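Local coordinates for protein D-glycero-beta-D-manno-heptose-1,7-bisphosphate 7-phosphatase (Mesorhizobium loti, PDB 2O2X) that hydrolyses the C-7 phosphate of D-glycero-beta-D-manno-heptose 1,7-bisphosphate, a magnesium-dependent step in the biosynthesis of ADP-L-glycero-beta-D-manno-heptose, at residues Gly183-Gln188 and Ile193-Asp198. Sequence-based numbering, arbitrary orientation.
Sequences GEAAVQ and IRPLRD
Ala186 and Ile193 form an antiparallel hydrogen-bonded pair, Ala186 N to Ile193 O and Ile193 N to Ala186 O, each 2.9 Å, and their side chains lie side by side on one face of the sheet, with Ala186 CB 4.0 Å from Ile193 CB. CG2 of Ile193, anti to the backbone N (CG1 takes chi1 -63°), reaches Glu184 O at 3.6 Å. On that same face Ile193 also rests on Leu164 and Met167 of helix 164-172. The pair belongs to a beta hairpin, strands 186-188 and 191-196, which extends the mixed sheet of this HAD-type phosphatase: strand 191-196 runs parallel to strand 177-181, and strand 186-188 lies antiparallel outside it, forming one edge of the sheet. Towards the turn, Arg194 bends at chi2 (-67°), carrying NH1 obliquely to within 3.8 Å of Val187 CG2, while NE is hydrogen-bonded to Gln177 OE1. In the other direction apolar contact follows the bonded pair, with Pro195 CD packed 3.7 Å from Ala185 CB. Beyond it, Gly183 O is buried without a polar partner; Pro195 CB and Arg197 CD each approach it to 3.3 Å, and it lies over one face of the Arg197 guanidinium, whose NH2 is salt-bridged to Glu201.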
ATOM      1  N   GLY A 183      -2.540  -1.031 -15.979  1.00 10.13           N
ATOM      2  CA  GLY A 183      -1.430  -0.393 -16.662  1.00 10.28           C
ATOM      3  C   GLY A 183      -0.670  -1.315 -17.602  1.00 11.04           C
ATOM      4  O   GLY A 183      -0.860  -2.549 -17.621  1.00 12.05           O
ATOM      5  N   GLU A 184       0.260  -0.706 -18.351  1.00 11.34           N
ATOM      6  CA  GLU A 184       1.109  -1.398 -19.305  1.00 11.97           C
ATOM      7  C   GLU A 184       2.425  -1.861 -18.696  1.00 12.33           C
ATOM      8  O   GLU A 184       2.944  -1.253 -17.748  1.00 12.20           O
ATOM      9  CB  GLU A 184       1.430  -0.479 -20.505  1.00 11.45           C
ATOM     10  CG  GLU A 184       0.218  -0.120 -21.313  1.00 14.86           C
ATOM     11  CD  GLU A 184       0.548   0.687 -22.569  1.00 19.13           C
ATOM     12  OE1 GLU A 184       1.417   1.577 -22.497  1.00 16.32           O
ATOM     13  OE2 GLU A 184      -0.116   0.465 -23.609  1.00 25.75           O
ATOM     14  N   ALA A 185       3.012  -2.873 -19.322  1.00 12.64           N
ATOM     15  CA  ALA A 185       4.290  -3.408 -18.916  1.00 10.79           C
ATOM     16  C   ALA A 185       5.435  -2.428 -19.247  1.00 10.33           C
ATOM     17  O   ALA A 185       5.377  -1.686 -20.232  1.00 12.00           O
ATOM     18  CB  ALA A 185       4.542  -4.710 -19.634  1.00 13.66           C
ATOM     19  N   ALA A 186       6.469  -2.438 -18.428  1.00  8.98           N
ATOM     20  CA  ALA A 186       7.701  -1.732 -18.742  1.00 10.09           C
ATOM     21  C   ALA A 186       8.818  -2.577 -18.132  1.00 11.57           C
ATOM     22  O   ALA A 186       9.064  -2.514 -16.938  1.00 12.84           O
ATOM     23  CB  ALA A 186       7.704  -0.319 -18.169  1.00 11.72           C
ATOM     24  N   VAL A 187       9.443  -3.423 -18.942  1.00 13.57           N
ATOM     25  CA  VAL A 187      10.385  -4.412 -18.427  1.00 15.66           C
ATOM     26  C   VAL A 187      11.787  -3.966 -18.750  1.00 15.52           C
ATOM     27  O   VAL A 187      12.192  -3.935 -19.912  1.00 17.69           O
ATOM     28  CB  VAL A 187      10.096  -5.805 -18.971  1.00 16.23           C
ATOM     29  CG1 VAL A 187      11.096  -6.809 -18.399  1.00 18.24           C
ATOM     30  CG2 VAL A 187       8.676  -6.200 -18.624  1.00 18.85           C
ATOM     31  N   GLN A 188      12.515  -3.598 -17.713  1.00 14.62           N
ATOM     32  CA  GLN A 188      13.877  -3.095 -17.848  1.00 12.64           C
ATOM     33  C   GLN A 188      14.779  -3.815 -16.861  1.00 16.65           C
ATOM     34  O   GLN A 188      14.285  -4.410 -15.900  1.00 15.16           O
ATOM     35  CB  GLN A 188      13.893  -1.603 -17.569  1.00 15.33           C
ATOM     36  CG  GLN A 188      13.063  -0.835 -18.574  1.00 13.91           C
ATOM     37  CD  GLN A 188      12.787   0.600 -18.181  1.00 12.94           C
ATOM     38  OE1 GLN A 188      13.486   1.200 -17.348  1.00 15.63           O
ATOM     39  NE2 GLN A 188      11.756   1.178 -18.803  1.00 10.81           N
ATOM     40  N   ILE A 193       7.936  -3.066 -14.340  1.00 10.18           N
ATOM     41  CA  ILE A 193       6.496  -2.805 -14.168  1.00 10.21           C
ATOM     42  C   ILE A 193       5.740  -3.891 -14.905  1.00 10.44           C
ATOM     43  O   ILE A 193       5.908  -4.067 -16.119  1.00 10.69           O
ATOM     44  CB  ILE A 193       6.072  -1.430 -14.676  1.00  9.45           C
ATOM     45  CG1 ILE A 193       6.784  -0.345 -13.853  1.00  7.17           C
ATOM     46  CG2 ILE A 193       4.595  -1.263 -14.545  1.00  9.20           C
ATOM     47  CD1 ILE A 193       6.642   1.070 -14.338  1.00  9.67           C
ATOM     48  N   ARG A 194       4.980  -4.673 -14.146  1.00  9.33           N
ATOM     49  CA  ARG A 194       4.205  -5.789 -14.659  1.00  9.86           C
ATOM     50  C   ARG A 194       2.769  -5.311 -14.834  1.00 10.01           C
ATOM     51  O   ARG A 194       2.232  -4.635 -13.960  1.00  9.99           O
ATOM     52  CB  ARG A 194       4.241  -6.961 -13.670  1.00 12.22           C
ATOM     53  CG  ARG A 194       5.621  -7.404 -13.253  1.00 13.64           C
ATOM     54  CD  ARG A 194       6.382  -8.012 -14.381  1.00 14.37           C
ATOM     55  NE  ARG A 194       7.641  -8.589 -13.930  1.00 13.85           N
ATOM     56  CZ  ARG A 194       8.566  -9.046 -14.767  1.00 16.99           C
ATOM     57  NH1 ARG A 194       8.364  -8.958 -16.072  1.00 17.33           N
ATOM     58  NH2 ARG A 194       9.706  -9.549 -14.281  1.00 17.04           N
ATOM     59  N   PRO A 195       2.122  -5.647 -15.945  1.00  9.97           N
ATOM     60  CA  PRO A 195       0.750  -5.202 -16.148  1.00  9.89           C
ATOM     61  C   PRO A 195      -0.226  -5.975 -15.246  1.00  9.31           C
ATOM     62  O   PRO A 195       0.002  -7.137 -14.974  1.00  9.37           O
ATOM     63  CB  PRO A 195       0.504  -5.519 -17.627  1.00 11.89           C
ATOM     64  CG  PRO A 195       1.368  -6.665 -17.888  1.00 10.04           C
ATOM     65  CD  PRO A 195       2.606  -6.479 -17.069  1.00  9.57           C
ATOM     66  N   LEU A 196      -1.256  -5.307 -14.748  1.00  9.42           N
ATOM     67  CA  LEU A 196      -2.317  -5.992 -13.979  1.00  9.30           C
ATOM     68  C   LEU A 196      -3.696  -5.585 -14.494  1.00  9.34           C
ATOM     69  O   LEU A 196      -4.372  -4.730 -13.928  1.00 10.10           O
ATOM     70  CB  LEU A 196      -2.151  -5.729 -12.480  1.00  9.59           C
ATOM     71  CG  LEU A 196      -3.068  -6.472 -11.487  1.00 10.97           C
ATOM     72  CD1 LEU A 196      -3.112  -7.967 -11.755  1.00 12.21           C
ATOM     73  CD2 LEU A 196      -2.673  -6.188 -10.046  1.00 10.83           C
ATOM     74  N   ARG A 197      -4.123  -6.222 -15.586  1.00 10.31           N
ATOM     75  CA  ARG A 197      -5.314  -5.804 -16.300  1.00 12.28           C
ATOM     76  C   ARG A 197      -6.386  -6.867 -16.393  1.00 12.70           C
ATOM     77  O   ARG A 197      -7.513  -6.531 -16.704  1.00 15.63           O
ATOM     78  CB  ARG A 197      -4.959  -5.391 -17.728  1.00 12.26           C
ATOM     79  CG  ARG A 197      -3.948  -4.237 -17.781  1.00 13.18           C
ATOM     80  CD  ARG A 197      -3.375  -4.040 -19.160  1.00 13.86           C
ATOM     81  NE  ARG A 197      -2.523  -5.152 -19.558  1.00 14.35           N
ATOM     82  CZ  ARG A 197      -1.686  -5.141 -20.598  1.00 15.99           C
ATOM     83  NH1 ARG A 197      -1.610  -4.087 -21.407  1.00 16.02           N
ATOM     84  NH2 ARG A 197      -0.924  -6.194 -20.847  1.00 16.05           N
ATOM     85  N   ASP A 198      -6.049  -8.121 -16.124  1.00 12.62           N
ATOM     86  CA  ASP A 198      -6.994  -9.217 -16.335  1.00 13.15           C
ATOM     87  C   ASP A 198      -6.606 -10.350 -15.375  1.00 13.87           C
ATOM     88  O   ASP A 198      -5.688 -10.197 -14.577  1.00 10.12           O
ATOM     89  CB  ASP A 198      -7.028  -9.626 -17.810  1.00 11.58           C
ATOM     90  CG  ASP A 198      -5.714 -10.152 -18.323  1.00 16.41           C
ATOM     91  OD1 ASP A 198      -4.832 -10.549 -17.541  1.00 14.49           O
ATOM     92  OD2 ASP A 198      -5.539 -10.187 -19.566  1.00 20.15           O
TER